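Long-range contacts in Sfrice_029225 (Spodoptera frugiperda, PDB 6I50), which probably acts as a secreted cytokine of the tumour necrosis factor family, forming trimers expected to bind a cell-surface receptor: residues A[86-91]-A[99-104]; A[35-40]-A[135-140]; A[70-75]-A[127-132]; A[5-10]-A[152-157]. All blocks are in the same frame, centred on the assembly; numbering follows the deposited sequence.

Interaction 1 of 4, residues A[86-91]-A[99-104]; sequences SWVLHR and RETLLQ
Arg-91 and Glu-100 lie side by side where the hairpin is about to turn, and the guanidinium meets the carboxylate side-on, through NE and NH1: both go to the same oxygen, with NH1 2.7 Å from Glu-100 OE1. The planes of the two groups stand 72° apart: OE1 keeps to the guanidinium plane, but NE meets it from above the carboxylate plane, and NH1 nearly along the C-O bond. Bends at the second and third torsions fold the arginine back, so that a guanidinium face receives Leu-102 CD1. On the other side of the strands, the extended chain of Arg-99 passes above His-90, its CD 3.9 Å from the imidazole centroid in a CH-pi contact, while Thr-101 OG1 sits at the ring edge. Arg-99 ends on Asp-34 and His-90 ND1 bonds Arg-138.

Between these layers the backbones pair antiparallel, with Arg-91 N 2.7 Å from Glu-100 O. A beta bulge at Leu-102 and Leu-103 faces Leu-89 and breaks the regular pairing; the buried Leu-103 N has no partner. Trp-87 CH2 runs alongside Leu-103, 4.1 Å from its CD2.

This is the D-E hairpin of the TNF jelly roll. Strand 134-139 flanks strand 84-92 in the same sheet, strand 68-80 packs against Trp-87 and Leu-89, and Gln-104 O bonds Gln-75 of a neighbouring subunit.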
loop_
_atom_site.group_PDB
_atom_site.type_symbol
_atom_site.label_atom_id
_atom_site.label_comp_id
_atom_site.label_asym_id
_atom_site.label_seq_id
_atom_site.Cartn_x
_atom_site.Cartn_y
_atom_site.Cartn_z
ATOM N N SER A 86 3.955 9.772 12.627
ATOM C CA SER A 86 4.364 9.967 11.246
ATOM C C SER A 86 5.796 9.483 11.090
ATOM O O SER A 86 6.612 9.637 12.005
ATOM C CB SER A 86 4.232 11.442 10.839
ATOM O OG SER A 86 4.677 11.663 9.509
ATOM N N TRP A 87 6.088 8.887 9.939
ATOM C CA TRP A 87 7.450 8.492 9.608
ATOM C C TRP A 87 7.858 9.060 8.255
ATOM O O TRP A 87 7.017 9.424 7.419
ATOM C CB TRP A 87 7.634 6.959 9.618
ATOM C CG TRP A 87 6.748 6.158 8.696
ATOM C CD1 TRP A 87 5.671 5.401 9.056
ATOM C CD2 TRP A 87 6.907 5.985 7.280
ATOM N NE1 TRP A 87 5.135 4.775 7.949
ATOM C CE2 TRP A 87 5.873 5.121 6.846
ATOM C CE3 TRP A 87 7.812 6.481 6.337
ATOM C CZ2 TRP A 87 5.719 4.752 5.510
ATOM C CZ3 TRP A 87 7.657 6.115 5.010
ATOM C CH2 TRP A 87 6.615 5.262 4.609
ATOM N N VAL A 88 9.176 9.134 8.058
ATOM C CA VAL A 88 9.778 9.551 6.796
ATOM C C VAL A 88 10.809 8.511 6.382
ATOM O O VAL A 88 11.485 7.916 7.227
ATOM C CB VAL A 88 10.432 10.948 6.888
ATOM C CG1 VAL A 88 9.358 12.031 6.878
ATOM C CG2 VAL A 88 11.294 11.052 8.127
ATOM N N LEU A 89 10.917 8.288 5.075
ATOM C CA LEU A 89 11.927 7.410 4.506
ATOM C C LEU A 89 13.082 8.282 4.027
ATOM O O LEU A 89 12.900 9.100 3.125
ATOM C CB LEU A 89 11.334 6.602 3.350
ATOM C CG LEU A 89 12.320 5.674 2.644
ATOM C CD1 LEU A 89 12.782 4.572 3.587
ATOM C CD2 LEU A 89 11.717 5.073 1.382
ATOM N N HIS A 90 14.256 8.120 4.636
ATOM C CA HIS A 90 15.420 8.947 4.336
ATOM C C HIS A 90 16.402 8.198 3.446
ATOM O O HIS A 90 16.780 7.065 3.749
ATOM C CB HIS A 90 16.129 9.373 5.620
ATOM C CG HIS A 90 15.425 10.467 6.356
ATOM N ND1 HIS A 90 15.484 10.601 7.727
ATOM C CD2 HIS A 90 14.649 11.484 5.910
ATOM C CE1 HIS A 90 14.775 11.655 8.094
ATOM N NE2 HIS A 90 14.257 12.207 7.010
ATOM N N ARG A 91 16.837 8.850 2.373
ATOM C CA ARG A 91 17.839 8.306 1.470
ATOM C C ARG A 91 19.149 9.064 1.643
ATOM O O ARG A 91 19.172 10.302 1.610
ATOM C CB ARG A 91 17.373 8.392 0.013
ATOM C CG ARG A 91 18.241 7.583 -0.945
ATOM C CD ARG A 91 19.028 8.476 -1.879
ATOM N NE ARG A 91 18.163 9.372 -2.636
ATOM C CZ ARG A 91 17.499 9.026 -3.736
ATOM N NH1 ARG A 91 16.735 9.918 -4.358
ATOM N NH2 ARG A 91 17.592 7.792 -4.217
ATOM N N ARG A 99 20.381 14.107 4.031
ATOM C CA ARG A 99 19.347 13.129 3.717
ATOM C C ARG A 99 18.339 13.696 2.728
ATOM O O ARG A 99 18.061 14.898 2.719
ATOM C CB ARG A 99 18.582 12.701 4.971
ATOM C CG ARG A 99 19.413 12.459 6.193
ATOM C CD ARG A 99 18.538 12.591 7.414
ATOM N NE ARG A 99 19.262 12.291 8.642
ATOM C CZ ARG A 99 18.774 12.512 9.856
ATOM N NH1 ARG A 99 17.565 13.044 9.991
ATOM N NH2 ARG A 99 19.493 12.207 10.926
ATOM N N GLU A 100 17.776 12.808 1.910
ATOM C CA GLU A 100 16.629 13.116 1.063
ATOM C C GLU A 100 15.422 12.346 1.584
ATOM O O GLU A 100 15.531 11.158 1.899
ATOM C CB GLU A 100 16.882 12.734 -0.400
ATOM C CG GLU A 100 17.835 13.640 -1.148
ATOM C CD GLU A 100 18.072 13.176 -2.576
ATOM O OE1 GLU A 100 17.538 12.111 -2.957
ATOM O OE2 GLU A 100 18.797 13.868 -3.321
ATOM N N THR A 101 14.279 13.019 1.667
ATOM C CA THR A 101 13.040 12.386 2.105
ATOM C C THR A 101 12.274 11.920 0.871
ATOM O O THR A 101 11.858 12.743 0.049
ATOM C CB THR A 101 12.197 13.359 2.931
ATOM O OG1 THR A 101 12.951 13.811 4.069
ATOM C CG2 THR A 101 10.928 12.680 3.404
ATOM N N LEU A 102 12.102 10.605 0.736
ATOM C CA LEU A 102 11.466 10.031 -0.443
ATOM C C LEU A 102 9.992 9.742 -0.239
ATOM O O LEU A 102 9.225 9.782 -1.205
ATOM C CB LEU A 102 12.163 8.726 -0.848
ATOM C CG LEU A 102 13.655 8.845 -1.162
ATOM C CD1 LEU A 102 14.151 7.549 -1.781
ATOM C CD2 LEU A 102 13.908 10.023 -2.090
ATOM N N LEU A 103 9.591 9.453 0.998
ATOM C CA LEU A 103 8.249 8.980 1.304
ATOM C C LEU A 103 7.895 9.420 2.714
ATOM O O LEU A 103 8.761 9.487 3.588
ATOM C CB LEU A 103 8.182 7.452 1.184
ATOM C CG LEU A 103 6.943 6.702 0.734
ATOM C CD1 LEU A 103 6.409 7.276 -0.571
ATOM C CD2 LEU A 103 7.326 5.235 0.568
ATOM N N GLN A 104 6.616 9.722 2.933
ATOM C CA GLN A 104 6.150 10.096 4.260
ATOM C C GLN A 104 4.743 9.561 4.474
ATOM O O GLN A 104 3.937 9.518 3.541
ATOM C CB GLN A 104 6.166 11.614 4.462
ATOM C CG GLN A 104 5.782 12.048 5.877
ATOM C CD GLN A 104 6.114 13.498 6.158
ATOM O OE1 GLN A 104 6.651 14.199 5.306
ATOM N NE2 GLN A 104 5.797 13.953 7.363
#

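Interaction 2 of 4, residues A[35-40]-A[135-140]; sequences APHDVW and LAVRNT
His-37 and Val-137 form the tight part of this contact. The histidine backbone N gives a nearly linear bond to the valine carbonyl, 2.9 Å from His-37 N to Val-137 O, and the imidazole edge lies against the same group. With CG anti to the carbonyl carbon (chi1 -69°), the ring runs on to Asn-139, where NE2 lies 2.9 Å from Asn-139 OD1. Ring and amide planes are 78° apart: the oxygen is in the imidazole plane, but the N-H arrives from above the amide. Tyr-78 OH bonds OD1 as well, so two groups fix this buried amide. A leucine in place of His-37 would probably cost Asn-139 its imidazole donor and leave the amide freer to turn about Tyr-78.

Looser packing follows on the more exposed side. Pro-36 and Arg-138 lie alongside one another, Pro-36 CB over a guanidinium face and Pro-36 CD 4.0 Å from Arg-138 NH2, while Arg-138 NE turns to Asp-34 O. One water links Ala-35 O with Asn-139 N. Another ties up three backbone and indole groups: it donates to His-37 O at 2.6 Å and accepts from Trp-40 NE1 and Val-137 N, bridging where the chains have parted.

The loop 35-40 leads from the strand 134-139 side of the sandwich into strand 40-42 of the inner sheet. Strand 134-139 belongs to the outer sheet beside strand 84-92, and Trp-40, at the start of strand 40-42, packs on Ile-76 of strand 68-80 and Ile-155 of strand 144-161.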
loop_
_atom_site.group_PDB
_atom_site.type_symbol
_atom_site.label_atom_id
_atom_site.label_comp_id
_atom_site.label_asym_id
_atom_site.label_seq_id
_atom_site.Cartn_x
_atom_site.Cartn_y
_atom_site.Cartn_z
ATOM N N ALA A 35 16.456 9.110 15.643
ATOM C CA ALA A 35 17.112 7.823 15.444
ATOM C C ALA A 35 16.337 6.992 14.427
ATOM O O ALA A 35 15.103 7.030 14.403
ATOM C CB ALA A 35 17.213 7.054 16.757
ATOM N N PRO A 36 17.018 6.238 13.572
ATOM C CA PRO A 36 16.304 5.356 12.648
ATOM C C PRO A 36 15.769 4.124 13.359
ATOM O O PRO A 36 16.339 3.649 14.343
ATOM C CB PRO A 36 17.378 4.975 11.624
ATOM C CG PRO A 36 18.657 5.047 12.387
ATOM C CD PRO A 36 18.482 6.143 13.418
ATOM N N HIS A 37 14.647 3.619 12.851
ATOM C CA HIS A 37 14.186 2.301 13.261
ATOM C C HIS A 37 15.269 1.280 12.935
ATOM O O HIS A 37 15.791 1.252 11.816
ATOM C CB HIS A 37 12.875 1.954 12.548
ATOM C CG HIS A 37 11.709 2.789 12.987
ATOM N ND1 HIS A 37 10.822 2.371 13.956
ATOM C CD2 HIS A 37 11.287 4.016 12.596
ATOM C CE1 HIS A 37 9.902 3.302 14.141
ATOM N NE2 HIS A 37 10.162 4.312 13.330
ATOM N N ASP A 38 15.648 0.461 13.926
ATOM C CA ASP A 38 16.789 -0.421 13.704
ATOM C C ASP A 38 16.556 -1.840 14.210
ATOM O O ASP A 38 17.518 -2.608 14.332
ATOM C CB ASP A 38 18.060 0.158 14.340
ATOM C CG ASP A 38 17.938 0.356 15.842
ATOM O OD1 ASP A 38 16.890 0.005 16.425
ATOM O OD2 ASP A 38 18.906 0.868 16.443
ATOM N N VAL A 39 15.312 -2.211 14.503
ATOM C CA VAL A 39 15.014 -3.564 14.962
ATOM C C VAL A 39 14.482 -4.373 13.782
ATOM O O VAL A 39 13.485 -5.091 13.903
ATOM C CB VAL A 39 14.021 -3.536 16.140
ATOM C CG1 VAL A 39 14.009 -4.865 16.880
ATOM C CG2 VAL A 39 14.382 -2.409 17.099
ATOM N N TRP A 40 15.135 -4.245 12.629
ATOM C CA TRP A 40 14.778 -4.976 11.422
ATOM C C TRP A 40 15.551 -6.285 11.341
ATOM O O TRP A 40 16.641 -6.426 11.897
ATOM C CB TRP A 40 15.087 -4.165 10.158
ATOM C CG TRP A 40 14.427 -2.833 10.028
ATOM C CD1 TRP A 40 15.040 -1.640 9.765
ATOM C CD2 TRP A 40 13.024 -2.552 10.109
ATOM N NE1 TRP A 40 14.106 -0.635 9.687
ATOM C CE2 TRP A 40 12.862 -1.168 9.892
ATOM C CE3 TRP A 40 11.891 -3.335 10.345
ATOM C CZ2 TRP A 40 11.613 -0.552 9.909
ATOM C CZ3 TRP A 40 10.655 -2.719 10.365
ATOM C CH2 TRP A 40 10.525 -1.345 10.151
ATOM N N LEU A 135 18.804 3.485 2.926
ATOM C CA LEU A 135 17.448 3.890 3.273
ATOM C C LEU A 135 17.220 3.633 4.750
ATOM O O LEU A 135 17.509 2.538 5.238
ATOM C CB LEU A 135 16.405 3.129 2.457
ATOM C CG LEU A 135 16.507 3.265 0.938
ATOM C CD1 LEU A 135 15.467 2.369 0.270
ATOM C CD2 LEU A 135 16.325 4.709 0.505
ATOM N N ALA A 136 16.690 4.631 5.450
ATOM C CA ALA A 136 16.305 4.489 6.847
ATOM C C ALA A 136 14.917 5.075 7.044
ATOM O O ALA A 136 14.523 6.013 6.348
ATOM C CB ALA A 136 17.290 5.196 7.785
ATOM N N VAL A 137 14.183 4.517 7.999
ATOM C CA VAL A 137 12.885 5.047 8.401
ATOM C C VAL A 137 13.065 5.750 9.737
ATOM O O VAL A 137 13.556 5.148 10.700
ATOM C CB VAL A 137 11.824 3.941 8.510
ATOM C CG1 VAL A 137 10.449 4.558 8.724
ATOM C CG2 VAL A 137 11.820 3.066 7.268
ATOM N N ARG A 138 12.667 7.018 9.806
ATOM C CA ARG A 138 12.675 7.770 11.053
ATOM C C ARG A 138 11.272 8.279 11.342
ATOM O O ARG A 138 10.499 8.557 10.426
ATOM C CB ARG A 138 13.640 8.964 11.000
ATOM C CG ARG A 138 15.108 8.583 11.046
ATOM C CD ARG A 138 16.008 9.813 11.119
ATOM N NE ARG A 138 17.406 9.411 11.246
ATOM C CZ ARG A 138 18.169 9.033 10.221
ATOM N NH1 ARG A 138 17.677 9.036 8.992
ATOM N NH2 ARG A 138 19.428 8.662 10.422
ATOM N N ASN A 139 10.942 8.401 12.622
ATOM C CA ASN A 139 9.734 9.128 12.974
ATOM C C ASN A 139 9.989 10.622 12.797
ATOM O O ASN A 139 11.127 11.093 12.894
ATOM C CB ASN A 139 9.312 8.800 14.408
ATOM C CG ASN A 139 9.033 7.321 14.601
ATOM O OD1 ASN A 139 8.555 6.640 13.686
ATOM N ND2 ASN A 139 9.347 6.808 15.787
ATOM N N THR A 140 8.927 11.367 12.487
ATOM C CA THR A 140 9.096 12.798 12.265
ATOM C C THR A 140 9.244 13.579 13.560
ATOM O O THR A 140 9.844 14.658 13.552
ATOM C CB THR A 140 7.917 13.365 11.476
ATOM O OG1 THR A 140 6.758 13.387 12.319
ATOM C CG2 THR A 140 7.642 12.511 10.256
HETATM O O HOH W 1 12.943 8.532 14.705
HETATM O O HOH W 2 15.360 2.077 9.383
#

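Interaction 3 of 4, residues A[70-75]-A[127-132]; sequences YLVYVQ and LFLKAG
Tyr-70 and Leu-129 are brought together by matching first torsions: each has CG anti to its own carbonyl carbon (chi1 -71° and -55°), and the leucine chain then runs on extended. Its CD1 methyl ends 3.7 Å from Tyr-70 CD1, and its CB lies 3.9 Å from that same ring atom. The two side chains cross at about a right angle, the leucine coming to the ring obliquely. Tyr-70 OH is carried past this contact to bond the carbonyl of His-66.

Val-72 completes the cluster. Its CG2 points at Leu-129, methyl to methyl, 3.9 Å from Leu-129 CD1, while Leu-127 CD1 comes across the valine from the side, 3.8 Å from Val-72 CB. One valine therefore serves two leucines of the other strand.

Beneath this apolar group the backbones make one antiparallel hydrogen-bonded pair. Tyr-70 N sits 2.8 Å from Leu-127 O, and Leu-127 N is 2.7 Å from Tyr-70 O, both bonds close to straight. The short strand segments run 108° apart, so residues 127-129 veer across Tyr-70 and Val-72 instead of following them. The pairing goes on behind, where Val-72 bonds the backbone of Ala-125. On the opposite side of strand 70-75, Leu-71 packs on Leu-71 of both neighbouring subunits, at the trimer axis.

The chemistry is plainly divided: polarity is confined to two strong backbone bonds, and the side chains meet through carbon alone. That is how strands C and F of the TNF jelly roll contribute to the sandwich core, with the hydrophobic effect and shape doing the work of the side chains.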
loop_
_atom_site.group_PDB
_atom_site.type_symbol
_atom_site.label_atom_id
_atom_site.label_comp_id
_atom_site.label_asym_id
_atom_site.label_seq_id
_atom_site.Cartn_x
_atom_site.Cartn_y
_atom_site.Cartn_z
ATOM N N TYR A 70 12.600 0.923 -8.137
ATOM C CA TYR A 70 12.147 -0.075 -7.181
ATOM C C TYR A 70 10.753 0.270 -6.688
ATOM O O TYR A 70 10.437 1.439 -6.469
ATOM C CB TYR A 70 13.036 -0.132 -5.931
ATOM C CG TYR A 70 14.411 -0.715 -6.098
ATOM C CD1 TYR A 70 15.402 -0.029 -6.789
ATOM C CD2 TYR A 70 14.732 -1.932 -5.526
ATOM C CE1 TYR A 70 16.670 -0.546 -6.917
ATOM C CE2 TYR A 70 15.993 -2.463 -5.646
ATOM C CZ TYR A 70 16.960 -1.774 -6.345
ATOM O OH TYR A 70 18.216 -2.316 -6.458
ATOM N N LEU A 71 9.946 -0.758 -6.448
ATOM C CA LEU A 71 8.786 -0.601 -5.588
ATOM C C LEU A 71 9.274 -0.708 -4.150
ATOM O O LEU A 71 9.848 -1.728 -3.765
ATOM C CB LEU A 71 7.732 -1.664 -5.887
ATOM C CG LEU A 71 6.512 -1.696 -4.953
ATOM C CD1 LEU A 71 5.629 -0.469 -5.179
ATOM C CD2 LEU A 71 5.715 -2.978 -5.167
ATOM N N VAL A 72 9.093 0.354 -3.373
ATOM C CA VAL A 72 9.534 0.407 -1.982
ATOM C C VAL A 72 8.288 0.550 -1.122
ATOM O O VAL A 72 7.417 1.367 -1.432
ATOM C CB VAL A 72 10.501 1.582 -1.736
ATOM C CG1 VAL A 72 10.950 1.613 -0.282
ATOM C CG2 VAL A 72 11.710 1.487 -2.670
ATOM N N TYR A 73 8.192 -0.237 -0.054
ATOM C CA TYR A 73 7.039 -0.133 0.831
ATOM C C TYR A 73 7.507 -0.189 2.280
ATOM O O TYR A 73 8.506 -0.840 2.604
ATOM C CB TYR A 73 5.997 -1.231 0.541
ATOM C CG TYR A 73 6.539 -2.639 0.648
ATOM C CD1 TYR A 73 6.597 -3.286 1.883
ATOM C CD2 TYR A 73 6.992 -3.320 -0.480
ATOM C CE1 TYR A 73 7.112 -4.568 1.991
ATOM C CE2 TYR A 73 7.500 -4.611 -0.381
ATOM C CZ TYR A 73 7.554 -5.226 0.858
ATOM O OH TYR A 73 8.060 -6.499 0.960
ATOM N N VAL A 74 6.790 0.526 3.140
ATOM C CA VAL A 74 7.126 0.638 4.555
ATOM C C VAL A 74 5.841 0.609 5.364
ATOM O O VAL A 74 4.854 1.262 5.003
ATOM C CB VAL A 74 7.905 1.938 4.853
ATOM C CG1 VAL A 74 8.104 2.118 6.353
ATOM C CG2 VAL A 74 9.242 1.969 4.118
ATOM N N GLN A 75 5.855 -0.126 6.474
ATOM C CA GLN A 75 4.790 -0.039 7.467
ATOM C C GLN A 75 5.400 0.055 8.857
ATOM O O GLN A 75 6.237 -0.774 9.231
ATOM C CB GLN A 75 3.849 -1.242 7.406
ATOM C CG GLN A 75 2.752 -1.187 8.468
ATOM C CD GLN A 75 1.620 -2.141 8.165
ATOM O OE1 GLN A 75 0.933 -1.999 7.152
ATOM N NE2 GLN A 75 1.409 -3.118 9.049
ATOM N N LEU A 127 10.214 4.123 -6.819
ATOM C CA LEU A 127 11.239 5.116 -6.515
ATOM C C LEU A 127 12.530 4.787 -7.251
ATOM O O LEU A 127 12.904 3.618 -7.376
ATOM C CB LEU A 127 11.517 5.163 -5.007
ATOM C CG LEU A 127 10.352 5.572 -4.103
ATOM C CD1 LEU A 127 10.707 5.291 -2.645
ATOM C CD2 LEU A 127 9.987 7.038 -4.319
ATOM N N PHE A 128 13.213 5.814 -7.747
ATOM C CA PHE A 128 14.528 5.599 -8.325
ATOM C C PHE A 128 15.553 5.526 -7.204
ATOM O O PHE A 128 15.647 6.440 -6.381
ATOM C CB PHE A 128 14.899 6.710 -9.303
ATOM C CG PHE A 128 16.313 6.616 -9.783
ATOM C CD1 PHE A 128 16.650 5.751 -10.816
ATOM C CD2 PHE A 128 17.318 7.348 -9.165
ATOM C CE1 PHE A 128 17.961 5.636 -11.239
ATOM C CE2 PHE A 128 18.627 7.242 -9.589
ATOM C CZ PHE A 128 18.950 6.387 -10.623
ATOM N N LEU A 129 16.325 4.443 -7.179
ATOM C CA LEU A 129 17.373 4.253 -6.183
ATOM C C LEU A 129 18.686 3.949 -6.885
ATOM O O LEU A 129 18.706 3.261 -7.911
ATOM C CB LEU A 129 17.031 3.114 -5.219
ATOM C CG LEU A 129 15.687 3.240 -4.492
ATOM C CD1 LEU A 129 15.396 1.989 -3.685
ATOM C CD2 LEU A 129 15.674 4.463 -3.589
ATOM N N LYS A 130 19.782 4.469 -6.334
ATOM C CA LYS A 130 21.115 4.232 -6.872
ATOM C C LYS A 130 21.853 3.183 -6.050
ATOM O O LYS A 130 21.699 3.102 -4.829
ATOM C CB LYS A 130 21.951 5.516 -6.877
ATOM C CG LYS A 130 21.424 6.617 -7.759
ATOM C CD LYS A 130 22.478 7.693 -7.984
ATOM C CE LYS A 130 23.626 7.172 -8.827
ATOM N NZ LYS A 130 24.329 8.284 -9.526
ATOM N N ALA A 131 22.684 2.394 -6.733
ATOM C CA ALA A 131 23.672 1.588 -6.034
ATOM C C ALA A 131 24.434 2.469 -5.051
ATOM O O ALA A 131 24.850 3.583 -5.389
ATOM C CB ALA A 131 24.635 0.933 -7.031
ATOM N N GLY A 132 24.572 1.985 -3.817
ATOM C CA GLY A 132 25.210 2.751 -2.767
ATOM C C GLY A 132 24.267 3.559 -1.899
ATOM O O GLY A 132 24.699 4.088 -0.867
#

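Interaction 4 of 4, residues A[5-10]-A[152-157]; sequences AAHFHG and KSFIGL
His-7 and Phe-154 meet at an angle, ring to ring, on the side of the sheet that faces a neighbouring subunit. The imidazole CG stands anti to the backbone N (chi1 -180°), which lays the ring towards the other strand, its CE1 3.5 Å from Phe-154 CB. Phe-154 takes the crowded position between its backbone N and carbonyl carbon (chi1 45°), throwing its ring on beyond the pair. The planes are inclined at 37°, an oblique pairing. Gly-156 is paired with His-7, and a CB there would press tightly on ND1, so the glycine gives the imidazole its place beside the strand. ND1 bonds Tyr-73 OH, which also bonds Ala-126 N of a neighbouring subunit. With an alanine in place of His-7, the Tyr-73 hydroxyl would probably lose one of its partners and a gap would open beside Phe-154.

The other side of the sheet is apolar. Phe-8 CB lies 4.2 Å from Ile-155 CG2, and the ring edge of Phe-8 reaches towards Leu-157 CD1. Leu-157 has an eclipsed first torsion, a strained conformation that carries CD1 to 4.2 Å from Ala-6 CB.

Almost exactly antiparallel, the backbones are joined by five bonds, among them Phe-8 N to Ile-155 O at 2.8 Å and Gly-10 N to Ser-153 O at 2.8 Å. Strands A and H of the TNF jelly roll are so held chiefly by their main chains. Carbon fills the core side, whereas the histidine puts a polar link at the subunit interface.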
loop_
_atom_site.group_PDB
_atom_site.type_symbol
_atom_site.label_atom_id
_atom_site.label_comp_id
_atom_site.label_asym_id
_atom_site.label_seq_id
_atom_site.Cartn_x
_atom_site.Cartn_y
_atom_site.Cartn_z
ATOM N N ALA A 5 15.525 -8.104 -4.739
ATOM C CA ALA A 5 14.422 -7.777 -3.848
ATOM C C ALA A 5 14.756 -8.270 -2.449
ATOM O O ALA A 5 15.524 -9.217 -2.281
ATOM C CB ALA A 5 13.113 -8.410 -4.331
ATOM N N ALA A 6 14.156 -7.627 -1.454
ATOM C CA ALA A 6 14.372 -8.002 -0.064
ATOM C C ALA A 6 13.215 -7.481 0.778
ATOM O O ALA A 6 12.609 -6.453 0.464
ATOM C CB ALA A 6 15.709 -7.459 0.465
ATOM N N HIS A 7 12.918 -8.210 1.853
ATOM C CA HIS A 7 11.906 -7.815 2.820
ATOM C C HIS A 7 12.511 -7.936 4.209
ATOM O O HIS A 7 13.072 -8.979 4.547
ATOM C CB HIS A 7 10.654 -8.691 2.717
ATOM C CG HIS A 7 9.577 -8.319 3.686
ATOM N ND1 HIS A 7 8.626 -7.358 3.410
ATOM C CD2 HIS A 7 9.301 -8.772 4.932
ATOM C CE1 HIS A 7 7.804 -7.247 4.439
ATOM N NE2 HIS A 7 8.189 -8.096 5.373
ATOM N N PHE A 8 12.431 -6.865 4.992
ATOM C CA PHE A 8 12.944 -6.841 6.357
ATOM C C PHE A 8 11.794 -6.494 7.287
ATOM O O PHE A 8 11.045 -5.548 7.020
ATOM C CB PHE A 8 14.075 -5.819 6.503
ATOM C CG PHE A 8 15.128 -5.940 5.447
ATOM C CD1 PHE A 8 16.154 -6.859 5.587
ATOM C CD2 PHE A 8 15.074 -5.161 4.298
ATOM C CE1 PHE A 8 17.129 -6.987 4.610
ATOM C CE2 PHE A 8 16.047 -5.279 3.318
ATOM C CZ PHE A 8 17.072 -6.204 3.475
ATOM N N HIS A 9 11.648 -7.241 8.378
ATOM C CA HIS A 9 10.511 -7.007 9.255
ATOM C C HIS A 9 10.968 -6.866 10.701
ATOM O O HIS A 9 12.106 -7.185 11.057
ATOM C CB HIS A 9 9.437 -8.112 9.117
ATOM C CG HIS A 9 9.944 -9.506 9.330
ATOM N ND1 HIS A 9 9.442 -10.586 8.635
ATOM C CD2 HIS A 9 10.873 -10.005 10.180
ATOM C CE1 HIS A 9 10.053 -11.687 9.032
ATOM N NE2 HIS A 9 10.924 -11.364 9.971
ATOM N N GLY A 10 10.066 -6.342 11.528
ATOM C CA GLY A 10 10.405 -6.098 12.918
ATOM C C GLY A 10 10.650 -7.403 13.652
ATOM O O GLY A 10 9.897 -8.368 13.514
ATOM N N LYS A 152 3.651 -6.751 11.776
ATOM C CA LYS A 152 3.183 -5.399 12.075
ATOM C C LYS A 152 4.039 -4.298 11.451
ATOM O O LYS A 152 3.494 -3.295 10.978
ATOM C CB LYS A 152 3.115 -5.196 13.596
ATOM C CG LYS A 152 2.020 -6.022 14.266
ATOM C CD LYS A 152 1.744 -5.546 15.687
ATOM C CE LYS A 152 0.525 -6.248 16.276
ATOM N NZ LYS A 152 0.785 -7.693 16.558
ATOM N N SER A 153 5.362 -4.445 11.439
ATOM C CA SER A 153 6.257 -3.389 10.972
ATOM C C SER A 153 7.309 -3.983 10.049
ATOM O O SER A 153 7.861 -5.047 10.344
ATOM C CB SER A 153 6.940 -2.667 12.147
ATOM O OG SER A 153 5.984 -2.023 12.981
ATOM N N PHE A 154 7.586 -3.303 8.933
ATOM C CA PHE A 154 8.491 -3.877 7.940
ATOM C C PHE A 154 8.878 -2.826 6.907
ATOM O O PHE A 154 8.254 -1.767 6.796
ATOM C CB PHE A 154 7.855 -5.088 7.246
ATOM C CG PHE A 154 6.423 -4.866 6.819
ATOM C CD1 PHE A 154 6.130 -4.209 5.633
ATOM C CD2 PHE A 154 5.374 -5.332 7.597
ATOM C CE1 PHE A 154 4.818 -4.005 5.241
ATOM C CE2 PHE A 154 4.059 -5.133 7.208
ATOM C CZ PHE A 154 3.781 -4.476 6.020
ATOM N N ILE A 155 9.913 -3.152 6.132
ATOM C CA ILE A 155 10.340 -2.360 4.980
ATOM C C ILE A 155 10.841 -3.330 3.919
ATOM O O ILE A 155 11.587 -4.266 4.222
ATOM C CB ILE A 155 11.426 -1.321 5.341
ATOM C CG1 ILE A 155 11.972 -0.646 4.077
ATOM C CG2 ILE A 155 12.570 -1.952 6.137
ATOM C CD1 ILE A 155 12.863 0.554 4.358
ATOM N N GLY A 156 10.377 -3.152 2.687
ATOM C CA GLY A 156 10.746 -4.050 1.615
ATOM C C GLY A 156 10.884 -3.289 0.316
ATOM O O GLY A 156 10.400 -2.160 0.172
ATOM N N LEU A 157 11.581 -3.913 -0.628
ATOM C CA LEU A 157 11.771 -3.292 -1.926
ATOM C C LEU A 157 12.004 -4.365 -2.972
ATOM O O LEU A 157 12.610 -5.406 -2.699
ATOM C CB LEU A 157 12.936 -2.288 -1.960
ATOM C CG LEU A 157 14.096 -2.142 -0.969
ATOM C CD1 LEU A 157 14.622 -3.450 -0.410
ATOM C CD2 LEU A 157 15.219 -1.377 -1.658
#

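Overall arrangement
The four contacts span both sheets of one TNF jelly roll. Interactions 1 and 2 share the outer sheet, with centres about 10 Å apart; Val-88 N probably bonds Arg-138 O at 2.8 Å, and His-90 N Ala-136 O at 2.7 Å. Interactions 3 and 4 share the inner sheet, centres about 12 Å apart, and Gln-75 NE2 lies 2.8 Å from Lys-152 O. The sandwich interior connects the pairs: Trp-87 CH2 packs 3.6 Å from Val-74 CB, and Trp-40 CZ3 reaches to 3.4 Å from Phe-154 N. Interactions 1, 3 and 4 also touch neighbouring subunits, whereas interaction 2 stays within its own chain.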